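Local coordinates for protein eukaryotic translation initiation factor 4 gamma 2 (Homo sapiens, PDB 4IUL) that probably acts as an eIF4G-like scaffold in translation initiation, its HEAT-repeat MIF4G domain interacting with the RNA helicase eIF4A, at residues E51-L54 / I55-V59; I239-L242 / L243-T246; E248-E251 / H252-P256. All blocks are in the same frame, centred on the assembly; numbering follows the deposited sequence.

Interaction 1. Residues E51-L54 / I55-V59; sequences ESKL and ILKGV. With SO4 (sulfate ion), chain D.
K53 and K57, one turn apart in the first turns of helix 53-69 of the HEAT-repeat MIF4G domain, lie side by side and reach out to one sulfate ion. S52 sits at the N-cap position of this helix. Among the charged contacts, K57 NZ donates to sulfate O4 at 3.0 Å, while K53 NZ divides its bonds between O2 and the same O4, each at 3.2 Å. K57 is extended beyond CG; K53 needs a bend at its third torsion (chi3 73°) to bring its ammonium to the same anion. K53 NZ and K57 NZ stay 5.2 Å apart, and R110 NH1 also hydrogen-bonds the sulfate. The ion is probably from the crystallisation liquor, and its binding is consistent with a site that can take an anion.

Backbone bonds wind the first turn: L56 N donates to S52 O and K57 N to K53 O, followed by a weak, longer bond from G58 N to L54 O.

Van der Waals packing joins I55 to the E51 chain. The side chain of I55 is buried and crosses that of E51, while I22 of helix 13-31 adds a further neighbour. The E51 carboxylate is turned to a salt bridge with R18, and I55 CD1 meets the glutamate chain where the two cross, 3.3 Å from E51 CB.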
ATOM      1  N   GLU A  51      11.027 -19.912   8.225  1.00 38.66           N
ATOM      2  CA  GLU A  51      12.005 -20.546   9.099  1.00 38.12           C
ATOM      3  C   GLU A  51      12.457 -19.747  10.329  1.00 35.88           C
ATOM      4  O   GLU A  51      12.554 -20.299  11.414  1.00 33.17           O
ATOM      5  CB  GLU A  51      13.227 -20.920   8.264  1.00 40.98           C
ATOM      6  CG  GLU A  51      14.273 -21.724   9.000  1.00 44.69           C
ATOM      7  CD  GLU A  51      15.555 -21.857   8.202  1.00 43.07           C
ATOM      8  OE1 GLU A  51      15.492 -22.270   7.023  1.00 41.45           O
ATOM      9  OE2 GLU A  51      16.626 -21.546   8.756  1.00 44.69           O
ATOM     10  N   SER A  52      12.750 -18.457  10.160  1.00 36.01           N
ATOM     11  CA  SER A  52      13.225 -17.625  11.278  1.00 33.44           C
ATOM     12  C   SER A  52      13.037 -16.126  11.043  1.00 31.79           C
ATOM     13  O   SER A  52      12.543 -15.708   9.998  1.00 33.48           O
ATOM     14  CB  SER A  52      14.712 -17.887  11.531  1.00 32.39           C
ATOM     15  OG  SER A  52      15.495 -17.389  10.461  1.00 29.23           O
ATOM     16  N   LYS A  53      13.454 -15.318  12.011  1.00 29.71           N
ATOM     17  CA  LYS A  53      13.325 -13.874  11.884  1.00 29.51           C
ATOM     18  C   LYS A  53      14.088 -13.353  10.665  1.00 26.67           C
ATOM     19  O   LYS A  53      13.557 -12.577   9.867  1.00 24.92           O
ATOM     20  CB  LYS A  53      13.826 -13.166  13.159  1.00 31.45           C
ATOM     21  CG  LYS A  53      13.713 -11.635  13.089  1.00 32.72           C
ATOM     22  CD  LYS A  53      13.667 -10.958  14.470  1.00 36.26           C
ATOM     23  CE  LYS A  53      15.015 -10.977  15.175  1.00 36.41           C
ATOM     24  NZ  LYS A  53      15.041 -10.093  16.381  1.00 37.44           N
ATOM     25  N   LEU A  54      15.336 -13.786  10.536  1.00 25.43           N
ATOM     26  CA  LEU A  54      16.201 -13.373   9.435  1.00 24.87           C
ATOM     27  C   LEU A  54      15.573 -13.655   8.068  1.00 24.78           C
ATOM     28  O   LEU A  54      15.579 -12.800   7.186  1.00 26.55           O
ATOM     29  CB  LEU A  54      17.556 -14.078   9.558  1.00 25.79           C
ATOM     30  CG  LEU A  54      18.615 -13.733   8.507  1.00 28.44           C
ATOM     31  CD1 LEU A  54      20.009 -13.905   9.115  1.00 28.06           C
ATOM     32  CD2 LEU A  54      18.426 -14.615   7.264  1.00 25.73           C
ATOM     33  N   ILE A  55      15.027 -14.851   7.896  1.00 22.79           N
ATOM     34  CA  ILE A  55      14.398 -15.211   6.638  1.00 23.98           C
ATOM     35  C   ILE A  55      13.136 -14.378   6.414  1.00 24.96           C
ATOM     36  O   ILE A  55      12.846 -13.985   5.278  1.00 23.14           O
ATOM     37  CB  ILE A  55      14.081 -16.725   6.603  1.00 25.05           C
ATOM     38  CG1 ILE A  55      15.390 -17.506   6.448  1.00 28.21           C
ATOM     39  CG2 ILE A  55      13.148 -17.052   5.464  1.00 23.81           C
ATOM     40  CD1 ILE A  55      15.239 -18.999   6.554  1.00 31.99           C
ATOM     41  N   LEU A  56      12.393 -14.096   7.487  1.00 24.26           N
ATOM     42  CA  LEU A  56      11.183 -13.274   7.360  1.00 25.48           C
ATOM     43  C   LEU A  56      11.523 -11.868   6.841  1.00 25.23           C
ATOM     44  O   LEU A  56      10.820 -11.330   5.971  1.00 25.08           O
ATOM     45  CB  LEU A  56      10.453 -13.158   8.707  1.00 25.84           C
ATOM     46  CG  LEU A  56       9.756 -14.397   9.279  1.00 28.41           C
ATOM     47  CD1 LEU A  56       9.083 -14.041  10.612  1.00 28.47           C
ATOM     48  CD2 LEU A  56       8.723 -14.911   8.282  1.00 26.69           C
ATOM     49  N   LYS A  57      12.603 -11.282   7.360  1.00 24.21           N
ATOM     50  CA  LYS A  57      13.014  -9.936   6.939  1.00 26.71           C
ATOM     51  C   LYS A  57      13.272  -9.839   5.439  1.00 26.14           C
ATOM     52  O   LYS A  57      12.898  -8.852   4.807  1.00 26.50           O
ATOM     53  CB  LYS A  57      14.276  -9.479   7.679  1.00 27.69           C
ATOM     54  CG  LYS A  57      14.074  -9.117   9.147  1.00 31.58           C
ATOM     55  CD  LYS A  57      15.393  -8.662   9.771  1.00 30.85           C
ATOM     56  CE  LYS A  57      15.207  -8.296  11.224  1.00 30.59           C
ATOM     57  NZ  LYS A  57      16.497  -7.967  11.858  1.00 31.54           N
ATOM     58  N   GLY A  58      13.922 -10.856   4.881  1.00 25.05           N
ATOM     59  CA  GLY A  58      14.211 -10.865   3.454  1.00 24.40           C
ATOM     60  C   GLY A  58      12.951 -11.064   2.631  1.00 25.15           C
ATOM     61  O   GLY A  58      12.705 -10.338   1.662  1.00 26.51           O
ATOM     62  N   VAL A  59      12.152 -12.054   3.012  1.00 24.70           N
ATOM     63  CA  VAL A  59      10.895 -12.328   2.324  1.00 25.10           C
ATOM     64  C   VAL A  59      10.055 -11.055   2.186  1.00 24.23           C
ATOM     65  O   VAL A  59       9.541 -10.762   1.112  1.00 24.96           O
ATOM     66  CB  VAL A  59      10.062 -13.392   3.079  1.00 24.60           C
ATOM     67  CG1 VAL A  59       8.661 -13.500   2.460  1.00 25.34           C
ATOM     68  CG2 VAL A  59      10.776 -14.737   3.030  1.00 24.43           C
TER
HETATM   69  S   SO4 D 402      14.585  -6.631  14.974  1.00 55.97           S
HETATM   70  O1  SO4 D 402      15.067  -5.473  15.748  1.00 58.94           O
HETATM   71  O2  SO4 D 402      13.574  -7.363  15.757  1.00 58.06           O
HETATM   72  O3  SO4 D 402      13.989  -6.157  13.715  1.00 57.96           O
HETATM   73  O4  SO4 D 402      15.717  -7.530  14.679  1.00 58.53           O

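Interaction 2. Residues I239-L242 / L243-T246; sequences IRFL and LQDT
T246 OG1 donates a hydrogen bond back to L242 O, one turn earlier in helix 237-251, the last helix in the modelled chain of this HEAT-repeat MIF4G domain protein. T246 OG1 lies 3.0 Å from L242 O, tilted 18° from the carbonyl plane. The same oxygen also takes the helical bond from T246 N at 3.3 Å, so two donors of one residue grip L242 O. With OG1 beside its own backbone N (chi1 -62°), the hydroxyl is swung back along the helix to the carbonyl, and L242 CD1 approaches it at 4.1 Å. A valine in place of T246 would probably leave L242 O with the backbone N-H alone from this residue and the side chain free of the bond that fixes its rotation.

The neighbouring turns repeat the backbone bonding. L243 N donates to I239 O at 3.1 Å, and Q244 N to R240 O and D245 N to F241 O continue the pattern. Beside these, I239 CG2 and L243 CD1 make a loose apolar contact.

Further out, C200 of helix 193-210 touches L242, L243 and T246, and F223 and M226 of helix 216-227 pack on the buried T246. D245 turns its carboxylate to a salt bridge with R204. Q244, which also touches M230 and L231, extends beyond CG and brings its amide NE2 to the edge of the F241 ring, near the ring plane, 4.3 Å from F241 CD1.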
ATOM      1  N   ILE A 239     -13.166  12.292 -14.068  1.00 54.64           N
ATOM      2  CA  ILE A 239     -12.625  12.590 -12.748  1.00 53.53           C
ATOM      3  C   ILE A 239     -13.649  13.230 -11.815  1.00 54.81           C
ATOM      4  O   ILE A 239     -13.860  12.750 -10.702  1.00 53.57           O
ATOM      5  CB  ILE A 239     -11.387  13.510 -12.847  1.00 52.04           C
ATOM      6  CG1 ILE A 239     -10.264  12.789 -13.600  1.00 51.29           C
ATOM      7  CG2 ILE A 239     -10.921  13.921 -11.455  1.00 50.44           C
ATOM      8  CD1 ILE A 239      -9.802  11.489 -12.955  1.00 48.92           C
ATOM      9  N   ARG A 240     -14.296  14.303 -12.257  1.00 56.45           N
ATOM     10  CA  ARG A 240     -15.272  14.948 -11.394  1.00 58.21           C
ATOM     11  C   ARG A 240     -16.536  14.116 -11.188  1.00 58.11           C
ATOM     12  O   ARG A 240     -17.302  14.375 -10.266  1.00 58.37           O
ATOM     13  CB  ARG A 240     -15.617  16.354 -11.899  1.00 59.81           C
ATOM     14  CG  ARG A 240     -16.358  16.447 -13.211  1.00 63.08           C
ATOM     15  CD  ARG A 240     -16.843  17.881 -13.392  1.00 65.94           C
ATOM     16  NE  ARG A 240     -17.688  18.057 -14.568  1.00 68.92           N
ATOM     17  CZ  ARG A 240     -17.232  18.141 -15.813  1.00 69.69           C
ATOM     18  NH1 ARG A 240     -15.929  18.066 -16.052  1.00 69.37           N
ATOM     19  NH2 ARG A 240     -18.081  18.306 -16.818  1.00 69.97           N
ATOM     20  N   PHE A 241     -16.758  13.111 -12.030  1.00 57.33           N
ATOM     21  CA  PHE A 241     -17.926  12.254 -11.852  1.00 58.02           C
ATOM     22  C   PHE A 241     -17.565  11.172 -10.836  1.00 57.02           C
ATOM     23  O   PHE A 241     -18.432  10.626 -10.148  1.00 55.60           O
ATOM     24  CB  PHE A 241     -18.351  11.600 -13.171  1.00 60.79           C
ATOM     25  CG  PHE A 241     -18.885  12.575 -14.195  1.00 65.02           C
ATOM     26  CD1 PHE A 241     -19.673  13.660 -13.805  1.00 65.42           C
ATOM     27  CD2 PHE A 241     -18.619  12.395 -15.552  1.00 65.18           C
ATOM     28  CE1 PHE A 241     -20.186  14.549 -14.750  1.00 66.50           C
ATOM     29  CE2 PHE A 241     -19.129  13.276 -16.504  1.00 66.55           C
ATOM     30  CZ  PHE A 241     -19.914  14.357 -16.101  1.00 66.96           C
ATOM     31  N   LEU A 242     -16.270  10.882 -10.746  1.00 55.06           N
ATOM     32  CA  LEU A 242     -15.760   9.873  -9.826  1.00 52.70           C
ATOM     33  C   LEU A 242     -15.756  10.455  -8.415  1.00 50.93           C
ATOM     34  O   LEU A 242     -15.965   9.739  -7.436  1.00 50.23           O
ATOM     35  CB  LEU A 242     -14.340   9.466 -10.230  1.00 53.64           C
ATOM     36  CG  LEU A 242     -13.952   7.999 -10.040  1.00 54.54           C
ATOM     37  CD1 LEU A 242     -14.169   7.595  -8.589  1.00 56.68           C
ATOM     38  CD2 LEU A 242     -14.788   7.126 -10.958  1.00 53.38           C
ATOM     39  N   LEU A 243     -15.521  11.759  -8.317  1.00 48.37           N
ATOM     40  CA  LEU A 243     -15.512  12.421  -7.022  1.00 48.25           C
ATOM     41  C   LEU A 243     -16.940  12.519  -6.502  1.00 48.73           C
ATOM     42  O   LEU A 243     -17.201  12.252  -5.329  1.00 49.13           O
ATOM     43  CB  LEU A 243     -14.894  13.821  -7.134  1.00 45.73           C
ATOM     44  CG  LEU A 243     -13.389  13.900  -7.420  1.00 45.60           C
ATOM     45  CD1 LEU A 243     -13.004  15.328  -7.795  1.00 44.31           C
ATOM     46  CD2 LEU A 243     -12.609  13.422  -6.199  1.00 44.54           C
ATOM     47  N   GLN A 244     -17.865  12.890  -7.386  1.00 49.49           N
ATOM     48  CA  GLN A 244     -19.272  13.023  -7.022  1.00 49.55           C
ATOM     49  C   GLN A 244     -19.856  11.715  -6.512  1.00 48.16           C
ATOM     50  O   GLN A 244     -20.658  11.710  -5.580  1.00 46.95           O
ATOM     51  CB  GLN A 244     -20.098  13.504  -8.217  1.00 52.09           C
ATOM     52  CG  GLN A 244     -19.744  14.896  -8.712  1.00 56.99           C
ATOM     53  CD  GLN A 244     -20.698  15.397  -9.788  1.00 59.59           C
ATOM     54  OE1 GLN A 244     -20.519  16.488 -10.337  1.00 60.41           O
ATOM     55  NE2 GLN A 244     -21.723  14.602 -10.089  1.00 60.14           N
ATOM     56  N   ASP A 245     -19.458  10.604  -7.123  1.00 47.11           N
ATOM     57  CA  ASP A 245     -19.975   9.308  -6.703  1.00 48.19           C
ATOM     58  C   ASP A 245     -19.431   8.897  -5.335  1.00 46.62           C
ATOM     59  O   ASP A 245     -20.125   8.246  -4.555  1.00 45.80           O
ATOM     60  CB  ASP A 245     -19.631   8.230  -7.736  1.00 50.75           C
ATOM     61  CG  ASP A 245     -20.261   6.885  -7.405  1.00 52.90           C
ATOM     62  OD1 ASP A 245     -21.512   6.797  -7.410  1.00 54.67           O
ATOM     63  OD2 ASP A 245     -19.512   5.919  -7.134  1.00 52.20           O
ATOM     64  N   THR A 246     -18.188   9.275  -5.048  1.00 44.99           N
ATOM     65  CA  THR A 246     -17.568   8.944  -3.769  1.00 43.79           C
ATOM     66  C   THR A 246     -18.209   9.769  -2.653  1.00 42.27           C
ATOM     67  O   THR A 246     -18.583   9.238  -1.612  1.00 41.12           O
ATOM     68  CB  THR A 246     -16.048   9.211  -3.809  1.00 43.70           C
ATOM     69  OG1 THR A 246     -15.447   8.367  -4.798  1.00 44.24           O
ATOM     70  CG2 THR A 246     -15.415   8.920  -2.458  1.00 43.33           C
TER

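Interaction 3. Residues E248-E251 / H252-P256; sequences ELRE and HHWVP
W254 N folds back onto L249 O at 2.8 Å and H253 N onto R250 O, also at 2.8 Å: the paired bonds of a Schellman motif that ends helix 237-251. H253, with its positive phi of 54°, is the C' residue that reverses the chain. A type I' turn from H252 to V255 continues the reversal. H252 N lies between two acceptors, making only weak bonds to E248 O and L249 O. The H253 N donor stands far above the R250 carbonyl plane, whereas W254 N is tilted 24° from that of L249.

The reversal lays the W254 indole against the end of the helix. R250 CA stands over the five-membered ring in a CH-pi contact, 4.3 Å from its centroid, and R250 CG comes to 3.5 Å from W254 NE1. L249 crosses the tryptophan at about a right angle, its methyl CD2 3.6 Å from W254 CE3. The R250 chain carries its guanidinium, turned steeply against the indole plane, on to D220 and D211. NE1 of W254 also bonds to D211, while M203, P208 and F223 touch the indole.

At the solvent-facing side, H252 lies alongside E248, and its ND1 makes a weak, bent bond of 2.8 Å to E248 O. The shared D211 carboxylate would probably be stabilised as an anion, tying arginine and indole N-H together, so the C-terminal cap is probably held by charge as well as by the backbone bonds.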
ATOM      1  N   GLU A 248     -21.162  11.210  -2.572  1.00 44.13           N
ATOM      2  CA  GLU A 248     -22.539  10.773  -2.382  1.00 45.49           C
ATOM      3  C   GLU A 248     -22.621   9.503  -1.534  1.00 45.39           C
ATOM      4  O   GLU A 248     -23.576   9.311  -0.784  1.00 44.34           O
ATOM      5  CB  GLU A 248     -23.191  10.518  -3.741  1.00 47.04           C
ATOM      6  CG  GLU A 248     -24.648  10.096  -3.679  1.00 50.45           C
ATOM      7  CD  GLU A 248     -25.213   9.763  -5.053  1.00 53.16           C
ATOM      8  OE1 GLU A 248     -25.244  10.663  -5.923  1.00 53.05           O
ATOM      9  OE2 GLU A 248     -25.620   8.599  -5.264  1.00 53.59           O
ATOM     10  N   LEU A 249     -21.619   8.639  -1.662  1.00 45.05           N
ATOM     11  CA  LEU A 249     -21.585   7.390  -0.907  1.00 43.80           C
ATOM     12  C   LEU A 249     -21.390   7.679   0.578  1.00 43.99           C
ATOM     13  O   LEU A 249     -21.974   7.016   1.436  1.00 43.29           O
ATOM     14  CB  LEU A 249     -20.450   6.496  -1.418  1.00 42.80           C
ATOM     15  CG  LEU A 249     -20.278   5.130  -0.749  1.00 43.64           C
ATOM     16  CD1 LEU A 249     -21.551   4.322  -0.902  1.00 41.39           C
ATOM     17  CD2 LEU A 249     -19.101   4.391  -1.370  1.00 43.32           C
ATOM     18  N   ARG A 250     -20.575   8.684   0.877  1.00 43.95           N
ATOM     19  CA  ARG A 250     -20.311   9.042   2.263  1.00 44.34           C
ATOM     20  C   ARG A 250     -21.526   9.719   2.885  1.00 43.96           C
ATOM     21  O   ARG A 250     -21.846   9.482   4.052  1.00 42.49           O
ATOM     22  CB  ARG A 250     -19.104   9.975   2.363  1.00 43.35           C
ATOM     23  CG  ARG A 250     -18.501   9.981   3.747  1.00 42.28           C
ATOM     24  CD  ARG A 250     -18.103  11.367   4.194  1.00 41.92           C
ATOM     25  NE  ARG A 250     -17.577  11.343   5.555  1.00 40.52           N
ATOM     26  CZ  ARG A 250     -17.465  12.413   6.334  1.00 41.09           C
ATOM     27  NH1 ARG A 250     -17.847  13.611   5.895  1.00 38.11           N
ATOM     28  NH2 ARG A 250     -16.969  12.283   7.553  1.00 39.82           N
ATOM     29  N   GLU A 251     -22.198  10.565   2.108  1.00 43.57           N
ATOM     30  CA  GLU A 251     -23.383  11.260   2.591  1.00 44.07           C
ATOM     31  C   GLU A 251     -24.450  10.224   2.957  1.00 42.95           C
ATOM     32  O   GLU A 251     -25.345  10.491   3.763  1.00 40.90           O
ATOM     33  CB  GLU A 251     -23.901  12.225   1.518  1.00 46.21           C
ATOM     34  CG  GLU A 251     -22.876  13.283   1.120  1.00 49.42           C
ATOM     35  CD  GLU A 251     -23.424  14.332   0.162  1.00 52.20           C
ATOM     36  OE1 GLU A 251     -24.000  13.954  -0.883  1.00 52.94           O
ATOM     37  OE2 GLU A 251     -23.267  15.539   0.453  1.00 53.80           O
ATOM     38  N   HIS A 252     -24.331   9.039   2.365  1.00 41.83           N
ATOM     39  CA  HIS A 252     -25.244   7.933   2.632  1.00 42.70           C
ATOM     40  C   HIS A 252     -24.654   6.969   3.675  1.00 41.53           C
ATOM     41  O   HIS A 252     -25.023   5.795   3.723  1.00 41.22           O
ATOM     42  CB  HIS A 252     -25.535   7.162   1.344  1.00 44.22           C
ATOM     43  CG  HIS A 252     -26.502   7.846   0.433  1.00 48.86           C
ATOM     44  ND1 HIS A 252     -26.300   9.121  -0.047  1.00 51.22           N
ATOM     45  CD2 HIS A 252     -27.678   7.426  -0.093  1.00 50.21           C
ATOM     46  CE1 HIS A 252     -27.310   9.460  -0.831  1.00 52.24           C
ATOM     47  NE2 HIS A 252     -28.159   8.448  -0.876  1.00 52.03           N
ATOM     48  N   HIS A 253     -23.742   7.469   4.506  1.00 40.09           N
ATOM     49  CA  HIS A 253     -23.115   6.648   5.535  1.00 40.73           C
ATOM     50  C   HIS A 253     -22.493   5.373   4.972  1.00 41.83           C
ATOM     51  O   HIS A 253     -22.590   4.308   5.582  1.00 42.57           O
ATOM     52  CB  HIS A 253     -24.135   6.266   6.612  1.00 38.35           C
ATOM     53  CG  HIS A 253     -24.719   7.439   7.336  1.00 39.06           C
ATOM     54  ND1 HIS A 253     -24.895   7.459   8.702  1.00 38.69           N
ATOM     55  CD2 HIS A 253     -25.166   8.633   6.882  1.00 39.06           C
ATOM     56  CE1 HIS A 253     -25.420   8.616   9.061  1.00 37.84           C
ATOM     57  NE2 HIS A 253     -25.594   9.348   7.976  1.00 39.05           N
ATOM     58  N   TRP A 254     -21.860   5.475   3.809  1.00 43.36           N
ATOM     59  CA  TRP A 254     -21.229   4.319   3.171  1.00 46.85           C
ATOM     60  C   TRP A 254     -22.146   3.097   3.086  1.00 49.58           C
ATOM     61  O   TRP A 254     -21.671   1.983   2.881  1.00 50.80           O
ATOM     62  CB  TRP A 254     -19.951   3.905   3.919  1.00 45.47           C
ATOM     63  CG  TRP A 254     -18.954   5.005   4.105  1.00 46.19           C
ATOM     64  CD1 TRP A 254     -18.833   5.832   5.185  1.00 46.32           C
ATOM     65  CD2 TRP A 254     -17.961   5.425   3.166  1.00 46.41           C
ATOM     66  NE1 TRP A 254     -17.827   6.745   4.976  1.00 46.38           N
ATOM     67  CE2 TRP A 254     -17.276   6.520   3.742  1.00 46.58           C
ATOM     68  CE3 TRP A 254     -17.587   4.989   1.887  1.00 46.98           C
ATOM     69  CZ2 TRP A 254     -16.235   7.180   3.086  1.00 44.45           C
ATOM     70  CZ3 TRP A 254     -16.552   5.646   1.236  1.00 46.42           C
ATOM     71  CH2 TRP A 254     -15.890   6.734   1.837  1.00 45.93           C
ATOM     72  N   VAL A 255     -23.451   3.281   3.244  1.00 52.94           N
ATOM     73  CA  VAL A 255     -24.342   2.133   3.170  1.00 56.59           C
ATOM     74  C   VAL A 255     -24.775   1.865   1.738  1.00 59.66           C
ATOM     75  O   VAL A 255     -25.410   2.707   1.110  1.00 59.29           O
ATOM     76  CB  VAL A 255     -25.587   2.317   4.047  1.00 56.74           C
ATOM     77  CG1 VAL A 255     -26.508   1.123   3.885  1.00 57.36           C
ATOM     78  CG2 VAL A 255     -25.175   2.463   5.502  1.00 56.38           C
ATOM     79  N   PRO A 256     -24.440   0.672   1.211  1.00 63.02           N
ATOM     80  CA  PRO A 256     -24.744   0.196  -0.146  1.00 65.38           C
ATOM     81  C   PRO A 256     -26.155   0.509  -0.653  1.00 67.71           C
ATOM     82  O   PRO A 256     -27.027  -0.376  -0.524  1.00 68.69           O
ATOM     83  CB  PRO A 256     -24.480  -1.304  -0.043  1.00 64.82           C
ATOM     84  CG  PRO A 256     -23.337  -1.359   0.930  1.00 63.75           C
ATOM     85  CD  PRO A 256     -23.810  -0.405   2.001  1.00 62.95           C
TER

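Overall arrangement
Interactions 2 and 3 are successive parts of helix 237-251: residues 239-246 form its earlier turns and 248-256 its capped end, with centres about 13 Å apart. Both rest on helices 193-210 and 216-227; F223 touches T246 of the first and both R250 and W254 of the second, and R204 pairs with D245 while also meeting L249. Interaction 1 lies on the opposite side of the chain's centre, its centre about 43 Å from that of interaction 2 and about 42 Å from that of interaction 3. There, a helix begins beside a bound sulfate; at interaction 3, a helix closes without any part in that anion site.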